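Local structure of beta-N-acetylhexosaminidase (Akkermansia muciniphila, 6JEB) at residues T1-E9 against T64-L72; A20-V31 against V43-G54. The protein hydrolyses terminal non-reducing N-acetylglucosamine and N-acetylgalactosamine residues from beta-linked substrates, including N-glycans and chitobiose, as a glycoside hydrolase of family 20. All blocks are in the same frame, centred on the assembly; numbering follows the deposited sequence. Where two conformers were deposited one is given.

Interaction 1 of 2, residues T1-E9 against T64-L72; sequences TAQYSIIPE and TLRQLRDQL
Leu68 lays its CD2 methyl over one face of the Tyr4 ring, 3.9 Å from the ring centroid, in a CH-pi contact displaced toward the CD1 side of the ring. This joins the extended N-terminal segment to helix 55-73 in the small alpha/beta domain that precedes the catalytic barrel in family 20 hexosaminidases. The same methyl meets Ile6 CD1 at 3.9 Å, and Ile6 also crosses Thr64 at about a right angle, CD1 resting 3.7 Å from Thr64 CG2. The apolar patch continues into the sheet, where Ile84 of strand 79-86 touches Tyr4, Ile6 and Thr64, while Tyr4 OH reaches the carbonyl of Pro80.

Next to this patch, two glutamines one helical turn apart grip the backbone of the loop. The extended Gln67 side chain spans both polar atoms of Ile7: OE1 accepts from Ile7 N at 2.9 Å, on a lone pair in the carbonyl plane, and NE2 donates to Ile7 O at 2.9 Å, a more bent bond of 134°. The two bonds fix the amide's rotation and hold Ile7 just before the cis peptide to Pro8. An alanine in place of Gln67 would probably leave Ile7 N and O without these mates and open a gap between helix and loop.

Gln71 bridges two residues instead of one. Its CG stands anti to the backbone N (chi1 -176°) and the chain runs straight on, carrying the amide to the loop; there Ser5 N donates to Gln71 OE1 from above the carbonyl plane. Gln75 is a further polar partner of this amide. Toward the start of the loop, Gln71 NE2 donates to Gln3 O at 3.0 Å, with the acceptor almost in the amide plane.

Interaction 2 of 2, residues A20-V31 against V43-G54; sequences AKTLQLLSDQEV and VTPQGAHLASGG
Ser27 OG is held between a ring and a water: His49 ND1 donates to it at 2.7 Å, nearly in the imidazole plane, and OG in turn donates to a water that also bonds to Gln29 OE1 and Leu50 O. Ser27 OG sits between its own backbone N and carbonyl carbon (chi1 64°), which turns it across to the imidazole edge. Leu26 crosses the same ring obliquely, CD1 lying 3.6 Å from His49 NE2.

The backbones that carry these side chains pair as parallel strands, 25-30 with 47-52, their axes 12° apart. Ala48 gives both its backbone bonds to this neighbour, bracketing Leu25: its N donates to Gln24 O, and its O accepts from Leu26 N at 2.7 Å. A beta bulge then shifts the register by one residue, so that Ser27 pairs with His49, and the regular pattern resumes through Leu50 and Ser52 as far as Val31 N.

On the face of Leu25, Ala48 and Leu50, Leu25 CD1 packs 4.0 Å from Leu50 CB, and Leu62 of helix 55-73 covers Leu50. Asp28 lies alongside Leu50 and forms a salt bridge with Arg58 of that helix; a water further links Asp28 OD1, Gln29 O and Ser52 OG.

At the other end, Gly47 CA approaches Gln24 O to 3.3 Å, and a side chain here would run into that oxygen. Gly47 closes a type I turn from Thr44, its O accepting from both Thr44 N and Thr44 OG1. Thr22 CG2 touches the turn at Pro45 O, and Ala20 CB lies 3.7 Å from Val43 CG1. The whole is a tight beta hairpin, strands 39-44 and 47-52, whose second strand is flanked by strand 25-30 running parallel to it, in the mixed, helix-backed sheet of the N-terminal family 20 domain.

Both contacts belong to the same N-terminal domain, their centres about 14 Å apart, with interaction 2 nested inside the chain loop that interaction 1 closes. Strand 47-52 of interaction 2 leads directly into helix 55-73, which supplies one side of interaction 1. Leu23 is a meeting point: its O probably accepts a hydrogen bond from Arg69 NH2 at 3.0 Å, and its side chain packs on Leu68 and Leu72. Tyr4 adds a second link, with OH 3.6 Å from Val43 CB. Neither contact approaches the acetamide pocket or the zinc site; their centres lie about 25 and 32 Å from the centre of the chain.

Interaction 1 of 2, residues T1-E9 against T64-L72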
loop_
_atom_site.group_PDB
_atom_site.type_symbol
_atom_site.label_atom_id
_atom_site.label_comp_id
_atom_site.label_asym_id
_atom_site.label_seq_id
_atom_site.Cartn_x
_atom_site.Cartn_y
_atom_site.Cartn_z
ATOM N N THR A 1 16.684 -17.217 26.893
ATOM C CA THR A 1 16.996 -16.147 27.836
ATOM C C THR A 1 16.348 -14.824 27.403
ATOM O O THR A 1 15.485 -14.814 26.528
ATOM C CB THR A 1 18.522 -15.984 28.019
ATOM O OG1 THR A 1 18.788 -14.983 29.009
ATOM C CG2 THR A 1 19.187 -15.600 26.703
ATOM N N ALA A 2 16.765 -13.716 28.019
ATOM C CA ALA A 2 16.098 -12.437 27.805
ATOM C C ALA A 2 16.403 -11.884 26.416
ATOM O O ALA A 2 17.558 -11.862 25.983
ATOM C CB ALA A 2 16.536 -11.437 28.872
ATOM N N GLN A 3 15.360 -11.416 25.730
ATOM C CA GLN A 3 15.458 -10.957 24.354
ATOM C C GLN A 3 14.675 -9.661 24.207
ATOM O O GLN A 3 13.897 -9.276 25.083
ATOM C CB GLN A 3 14.846 -11.978 23.386
ATOM C CG GLN A 3 15.519 -13.334 23.372
ATOM C CD GLN A 3 14.816 -14.304 22.439
ATOM O OE1 GLN A 3 15.185 -14.439 21.273
ATOM N NE2 GLN A 3 13.792 -14.977 22.949
ATOM N N TYR A 4 14.878 -8.991 23.076
ATOM C CA TYR A 4 14.032 -7.880 22.670
ATOM C C TYR A 4 12.839 -8.402 21.876
ATOM O O TYR A 4 12.852 -9.515 21.339
ATOM C CB TYR A 4 14.808 -6.910 21.778
ATOM C CG TYR A 4 16.023 -6.279 22.420
ATOM C CD1 TYR A 4 16.023 -5.918 23.767
ATOM C CD2 TYR A 4 17.171 -6.030 21.675
ATOM C CE1 TYR A 4 17.129 -5.328 24.345
ATOM C CE2 TYR A 4 18.283 -5.444 22.247
ATOM C CZ TYR A 4 18.259 -5.095 23.582
ATOM O OH TYR A 4 19.373 -4.516 24.151
ATOM N N SER A 5 11.801 -7.573 21.799
ATOM C CA SER A 5 10.632 -7.892 20.993
ATOM C C SER A 5 10.392 -6.808 19.955
ATOM O O SER A 5 9.349 -6.148 19.961
ATOM C CB SER A 5 9.402 -8.076 21.879
ATOM O OG SER A 5 9.557 -9.244 22.660
ATOM N N ILE A 6 11.351 -6.626 19.057
ATOM C CA ILE A 6 11.288 -5.600 18.026
ATOM C C ILE A 6 10.746 -6.234 16.755
ATOM O O ILE A 6 11.280 -7.248 16.279
ATOM C CB ILE A 6 12.681 -4.999 17.770
ATOM C CG1 ILE A 6 13.256 -4.372 19.046
ATOM C CG2 ILE A 6 12.624 -3.997 16.613
ATOM C CD1 ILE A 6 14.773 -4.296 19.029
ATOM N N ILE A 7 9.692 -5.642 16.203
ATOM C CA ILE A 7 9.167 -6.006 14.892
ATOM C C ILE A 7 9.270 -4.769 14.013
ATOM O O ILE A 7 8.722 -3.718 14.359
ATOM C CB ILE A 7 7.710 -6.500 14.941
ATOM C CG1 ILE A 7 7.586 -7.722 15.855
ATOM C CG2 ILE A 7 7.217 -6.827 13.522
ATOM C CD1 ILE A 7 6.138 -8.092 16.198
ATOM N N PRO A 8 9.932 -4.838 12.853
ATOM C CA PRO A 8 10.585 -6.033 12.292
ATOM C C PRO A 8 11.873 -6.435 13.004
ATOM O O PRO A 8 12.561 -5.596 13.597
ATOM C CB PRO A 8 10.887 -5.631 10.844
ATOM C CG PRO A 8 10.760 -4.155 10.796
ATOM C CD PRO A 8 9.940 -3.688 11.932
ATOM N N GLU A 9 12.186 -7.720 12.942
ATOM C CA GLU A 9 13.410 -8.221 13.558
ATOM C C GLU A 9 14.617 -7.481 12.988
ATOM O O GLU A 9 14.770 -7.408 11.760
ATOM C CB GLU A 9 13.563 -9.717 13.284
ATOM C CG GLU A 9 14.752 -10.362 14.004
ATOM C CD GLU A 9 14.612 -10.337 15.522
ATOM O OE1 GLU A 9 13.479 -10.175 16.030
ATOM O OE2 GLU A 9 15.644 -10.474 16.216
ATOM N N THR A 64 12.751 1.813 16.581
ATOM C CA THR A 64 13.180 0.713 17.437
ATOM C C THR A 64 13.249 1.146 18.894
ATOM O O THR A 64 12.806 0.415 19.789
ATOM C CB THR A 64 14.531 0.201 16.946
ATOM O OG1 THR A 64 14.341 -0.387 15.654
ATOM C CG2 THR A 64 15.115 -0.836 17.914
ATOM N N LEU A 65 13.795 2.336 19.153
ATOM C CA LEU A 65 13.849 2.848 20.519
ATOM C C LEU A 65 12.451 2.950 21.124
ATOM O O LEU A 65 12.256 2.661 22.311
ATOM C CB LEU A 65 14.553 4.204 20.531
ATOM C CG LEU A 65 14.862 4.842 21.883
ATOM C CD1 LEU A 65 15.710 3.902 22.717
ATOM C CD2 LEU A 65 15.564 6.185 21.680
ATOM N N ARG A 66 11.468 3.350 20.315
ATOM C CA ARG A 66 10.089 3.432 20.784
ATOM C C ARG A 66 9.586 2.060 21.225
ATOM O O ARG A 66 8.952 1.927 22.279
ATOM C CB ARG A 66 9.234 4.012 19.652
ATOM C CG ARG A 66 7.773 4.237 19.948
ATOM C CD ARG A 66 7.135 5.147 18.876
ATOM N NE ARG A 66 7.366 4.645 17.522
ATOM C CZ ARG A 66 7.368 5.393 16.420
ATOM N NH1 ARG A 66 7.146 6.705 16.483
ATOM N NH2 ARG A 66 7.581 4.824 15.246
ATOM N N GLN A 67 9.858 1.024 20.419
ATOM C CA GLN A 67 9.423 -0.320 20.789
ATOM C C GLN A 67 10.145 -0.805 22.039
ATOM O O GLN A 67 9.538 -1.460 22.898
ATOM C CB GLN A 67 9.617 -1.296 19.627
ATOM C CG GLN A 67 8.700 -0.999 18.451
ATOM C CD GLN A 67 8.533 -2.184 17.519
ATOM O OE1 GLN A 67 9.151 -3.234 17.711
ATOM N NE2 GLN A 67 7.683 -2.029 16.508
ATOM N N LEU A 68 11.439 -0.492 22.164
ATOM C CA LEU A 68 12.173 -0.873 23.368
ATOM C C LEU A 68 11.632 -0.150 24.594
ATOM O O LEU A 68 11.581 -0.728 25.687
ATOM C CB LEU A 68 13.664 -0.597 23.193
ATOM C CG LEU A 68 14.392 -1.514 22.214
ATOM C CD1 LEU A 68 15.824 -1.044 22.073
ATOM C CD2 LEU A 68 14.332 -2.965 22.684
ATOM N N ARG A 69 11.225 1.114 24.434
ATOM C CA ARG A 69 10.613 1.829 25.550
ATOM C C ARG A 69 9.284 1.200 25.946
ATOM O O ARG A 69 8.966 1.108 27.141
ATOM C CB ARG A 69 10.453 3.310 25.211
ATOM C CG ARG A 69 11.781 4.028 25.182
ATOM C CD ARG A 69 11.696 5.458 24.712
ATOM N NE ARG A 69 12.983 6.108 24.947
ATOM C CZ ARG A 69 13.405 7.206 24.336
ATOM N NH1 ARG A 69 12.647 7.802 23.422
ATOM N NH2 ARG A 69 14.598 7.700 24.641
ATOM N N ASP A 70 8.494 0.766 24.960
ATOM C CA ASP A 70 7.254 0.066 25.277
ATOM C C ASP A 70 7.538 -1.248 25.996
ATOM O O ASP A 70 6.836 -1.611 26.949
ATOM C CB ASP A 70 6.425 -0.155 24.010
ATOM C CG ASP A 70 5.880 1.149 23.429
ATOM O OD1 ASP A 70 5.847 2.169 24.153
ATOM O OD2 ASP A 70 5.478 1.152 22.246
ATOM N N GLN A 71 8.577 -1.971 25.564
ATOM C CA GLN A 71 8.957 -3.193 26.264
ATOM C C GLN A 71 9.389 -2.899 27.699
ATOM O O GLN A 71 8.921 -3.545 28.650
ATOM C CB GLN A 71 10.062 -3.928 25.500
ATOM C CG GLN A 71 10.417 -5.259 26.161
ATOM C CD GLN A 71 11.457 -6.054 25.392
ATOM O OE1 GLN A 71 11.755 -5.758 24.234
ATOM N NE2 GLN A 71 12.008 -7.078 26.033
ATOM N N LEU A 72 10.268 -1.911 27.878
ATOM C CA LEU A 72 10.759 -1.590 29.215
ATOM C C LEU A 72 9.622 -1.163 30.137
ATOM O O LEU A 72 9.631 -1.479 31.334
ATOM C CB LEU A 72 11.829 -0.499 29.124
ATOM C CG LEU A 72 12.386 0.046 30.442
ATOM C CD1 LEU A 72 13.033 -1.061 31.278
ATOM C CD2 LEU A 72 13.378 1.177 30.169
#

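Interaction 2 of 2, residues A20-V31 against V43-G54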
loop_
_atom_site.group_PDB
_atom_site.type_symbol
_atom_site.label_atom_id
_atom_site.label_comp_id
_atom_site.label_asym_id
_atom_site.label_seq_id
_atom_site.Cartn_x
_atom_site.Cartn_y
_atom_site.Cartn_z
ATOM N N ALA A 20 19.408 -3.018 31.519
ATOM C CA ALA A 20 19.108 -1.596 31.440
ATOM C C ALA A 20 17.712 -1.339 31.992
ATOM O O ALA A 20 16.751 -2.006 31.596
ATOM C CB ALA A 20 19.182 -1.105 29.989
ATOM N N LYS A 21 17.604 -0.368 32.897
ATOM C CA LYS A 21 16.319 0.084 33.412
ATOM C C LYS A 21 15.993 1.497 32.962
ATOM O O LYS A 21 15.004 2.082 33.424
ATOM C CB LYS A 21 16.264 -0.040 34.936
ATOM C CG LYS A 21 16.178 -1.479 35.400
ATOM C CD LYS A 21 16.171 -1.593 36.910
ATOM C CE LYS A 21 16.140 -3.054 37.323
ATOM N NZ LYS A 21 16.154 -3.224 38.797
ATOM N N THR A 22 16.802 2.056 32.070
ATOM C CA THR A 22 16.529 3.340 31.458
ATOM C C THR A 22 16.898 3.248 29.989
ATOM O O THR A 22 17.802 2.500 29.605
ATOM C CB THR A 22 17.316 4.478 32.131
ATOM O OG1 THR A 22 17.031 5.709 31.458
ATOM C CG2 THR A 22 18.819 4.215 32.084
ATOM N N LEU A 23 16.159 3.991 29.169
ATOM C CA LEU A 23 16.435 4.109 27.744
ATOM C C LEU A 23 16.623 5.565 27.341
ATOM O O LEU A 23 16.414 5.922 26.177
ATOM C CB LEU A 23 15.347 3.419 26.917
ATOM C CG LEU A 23 15.469 1.894 26.886
ATOM C CD1 LEU A 23 14.157 1.237 26.470
ATOM C CD2 LEU A 23 16.615 1.468 25.963
ATOM N N GLN A 24 17.007 6.408 28.298
ATOM C CA GLN A 24 17.350 7.789 28.007
ATOM C C GLN A 24 18.382 7.835 26.893
ATOM O O GLN A 24 19.372 7.104 26.915
ATOM C CB GLN A 24 17.925 8.441 29.269
ATOM C CG GLN A 24 18.553 9.803 29.037
ATOM C CD GLN A 24 19.288 10.328 30.264
ATOM O OE1 GLN A 24 18.970 9.959 31.396
ATOM N NE2 GLN A 24 20.280 11.191 30.041
ATOM N N LEU A 25 18.139 8.684 25.909
ATOM C CA LEU A 25 19.034 8.778 24.766
ATOM C C LEU A 25 20.247 9.618 25.165
ATOM O O LEU A 25 20.123 10.820 25.422
ATOM C CB LEU A 25 18.270 9.375 23.592
ATOM C CG LEU A 25 18.866 9.212 22.205
ATOM C CD1 LEU A 25 19.206 7.746 21.904
ATOM C CD2 LEU A 25 17.914 9.792 21.153
ATOM N N LEU A 26 21.422 8.981 25.227
ATOM C CA LEU A 26 22.655 9.634 25.657
ATOM C C LEU A 26 23.419 10.266 24.504
ATOM O O LEU A 26 24.169 11.232 24.715
ATOM C CB LEU A 26 23.577 8.618 26.336
ATOM C CG LEU A 26 23.018 7.925 27.577
ATOM C CD1 LEU A 26 23.983 6.849 28.059
ATOM C CD2 LEU A 26 22.761 8.960 28.662
ATOM N N SER A 27 23.262 9.733 23.297
ATOM C CA SER A 27 23.925 10.279 22.128
ATOM C C SER A 27 23.075 9.967 20.909
ATOM O O SER A 27 22.317 8.992 20.895
ATOM C CB SER A 27 25.349 9.738 21.960
ATOM O OG SER A 27 25.335 8.347 21.733
ATOM N N ASP A 28 23.207 10.815 19.890
ATOM C CA ASP A 28 22.349 10.745 18.710
ATOM C C ASP A 28 23.191 11.385 17.610
ATOM O O ASP A 28 23.239 12.613 17.504
ATOM C CB ASP A 28 21.070 11.528 18.968
ATOM C CG ASP A 28 20.085 11.487 17.808
ATOM O OD1 ASP A 28 20.400 10.932 16.733
ATOM O OD2 ASP A 28 18.967 12.020 17.989
ATOM N N GLN A 29 23.876 10.552 16.831
ATOM C CA GLN A 29 24.934 11.011 15.941
ATOM C C GLN A 29 24.700 10.489 14.537
ATOM O O GLN A 29 24.253 9.355 14.356
ATOM C CB GLN A 29 26.290 10.475 16.407
ATOM C CG GLN A 29 26.703 10.958 17.775
ATOM C CD GLN A 29 28.057 10.422 18.179
ATOM O OE1 GLN A 29 28.157 9.362 18.797
ATOM N NE2 GLN A 29 29.111 11.141 17.815
ATOM N N GLU A 30 25.010 11.320 13.546
ATOM C CA GLU A 30 25.065 10.882 12.161
ATOM C C GLU A 30 26.498 10.478 11.846
ATOM O O GLU A 30 27.428 11.266 12.047
ATOM C CB GLU A 30 24.626 11.996 11.216
ATOM C CG GLU A 30 24.604 11.540 9.778
ATOM C CD GLU A 30 23.900 12.521 8.872
ATOM O OE1 GLU A 30 22.670 12.674 9.003
ATOM O OE2 GLU A 30 24.580 13.145 8.037
ATOM N N VAL A 31 26.672 9.252 11.364
ATOM C CA VAL A 31 28.007 8.691 11.155
ATOM C C VAL A 31 28.180 8.292 9.694
ATOM O O VAL A 31 27.247 7.764 9.072
ATOM C CB VAL A 31 28.285 7.522 12.115
ATOM C CG1 VAL A 31 28.166 7.971 13.573
ATOM C CG2 VAL A 31 27.348 6.365 11.843
ATOM N N VAL A 43 22.298 -0.261 23.700
ATOM C CA VAL A 43 21.584 -0.165 24.966
ATOM C C VAL A 43 22.577 -0.483 26.078
ATOM O O VAL A 43 23.163 -1.572 26.096
ATOM C CB VAL A 43 20.390 -1.133 24.988
ATOM C CG1 VAL A 43 19.708 -1.141 26.360
ATOM C CG2 VAL A 43 19.395 -0.770 23.880
ATOM N N THR A 44 22.795 0.471 26.981
ATOM C CA THR A 44 23.702 0.329 28.112
ATOM C C THR A 44 22.938 0.587 29.408
ATOM O O THR A 44 21.836 1.144 29.378
ATOM C CB THR A 44 24.877 1.323 28.022
ATOM O OG1 THR A 44 24.457 2.618 28.478
ATOM C CG2 THR A 44 25.428 1.413 26.596
ATOM N N PRO A 45 23.493 0.213 30.569
ATOM C CA PRO A 45 22.777 0.496 31.825
ATOM C C PRO A 45 22.561 1.976 32.083
ATOM O O PRO A 45 21.688 2.334 32.887
ATOM C CB PRO A 45 23.679 -0.130 32.897
ATOM C CG PRO A 45 24.452 -1.190 32.164
ATOM C CD PRO A 45 24.706 -0.593 30.807
ATOM N N GLN A 46 23.334 2.846 31.443
ATOM C CA GLN A 46 23.211 4.282 31.637
ATOM C C GLN A 46 22.254 4.931 30.647
ATOM O O GLN A 46 21.902 6.102 30.827
ATOM C CB GLN A 46 24.586 4.950 31.513
ATOM C CG GLN A 46 25.613 4.495 32.555
ATOM C CD GLN A 46 26.232 3.135 32.250
ATOM O OE1 GLN A 46 26.403 2.758 31.091
ATOM N NE2 GLN A 46 26.577 2.395 33.299
ATOM N N GLY A 47 21.829 4.212 29.617
ATOM C CA GLY A 47 21.002 4.767 28.574
ATOM C C GLY A 47 21.454 4.268 27.219
ATOM O O GLY A 47 22.323 3.400 27.103
ATOM N N ALA A 48 20.854 4.832 26.179
ATOM C CA ALA A 48 21.005 4.330 24.827
ATOM C C ALA A 48 21.798 5.302 23.966
ATOM O O ALA A 48 21.743 6.520 24.158
ATOM C CB ALA A 48 19.630 4.099 24.194
ATOM N N HIS A 49 22.528 4.748 23.003
ATOM C CA HIS A 49 23.292 5.528 22.040
ATOM C C HIS A 49 22.801 5.189 20.644
ATOM O O HIS A 49 22.776 4.012 20.265
ATOM C CB HIS A 49 24.775 5.175 22.136
ATOM C CG HIS A 49 25.365 5.441 23.480
ATOM N ND1 HIS A 49 25.867 6.673 23.837
ATOM C CD2 HIS A 49 25.527 4.639 24.560
ATOM C CE1 HIS A 49 26.324 6.616 25.077
ATOM N NE2 HIS A 49 26.130 5.392 25.537
ATOM N N LEU A 50 22.417 6.211 19.883
ATOM C CA LEU A 50 21.934 6.027 18.522
ATOM C C LEU A 50 22.938 6.612 17.539
ATOM O O LEU A 50 23.341 7.770 17.668
ATOM C CB LEU A 50 20.566 6.688 18.341
ATOM C CG LEU A 50 19.958 6.557 16.941
ATOM C CD1 LEU A 50 19.714 5.109 16.551
ATOM C CD2 LEU A 50 18.653 7.339 16.876
ATOM N N ALA A 51 23.354 5.803 16.572
ATOM C CA ALA A 51 24.134 6.261 15.432
ATOM C C ALA A 51 23.339 5.920 14.183
ATOM O O ALA A 51 22.705 4.866 14.119
ATOM C CB ALA A 51 25.488 5.545 15.379
ATOM N N SER A 52 23.346 6.810 13.196
ATOM C CA SER A 52 22.597 6.545 11.976
ATOM C C SER A 52 23.355 7.115 10.789
ATOM O O SER A 52 24.164 8.032 10.934
ATOM C CB SER A 52 21.175 7.112 12.059
ATOM O OG SER A 52 21.211 8.501 12.316
ATOM N N GLY A 53 23.095 6.555 9.605
ATOM C CA GLY A 53 23.769 7.045 8.416
ATOM C C GLY A 53 23.099 8.218 7.739
ATOM O O GLY A 53 23.684 8.826 6.834
ATOM N N GLY A 54 21.877 8.539 8.148
ATOM C CA GLY A 54 21.125 9.618 7.533
ATOM C C GLY A 54 19.786 9.729 8.223
ATOM O O GLY A 54 19.472 8.964 9.140
HETATM O O HOH W 1 19.753 0.935 34.216
HETATM O O HOH W 2 25.765 7.664 19.190
HETATM O O HOH W 3 21.430 9.068 14.983
HETATM O O HOH W 4 21.386 11.055 11.530
#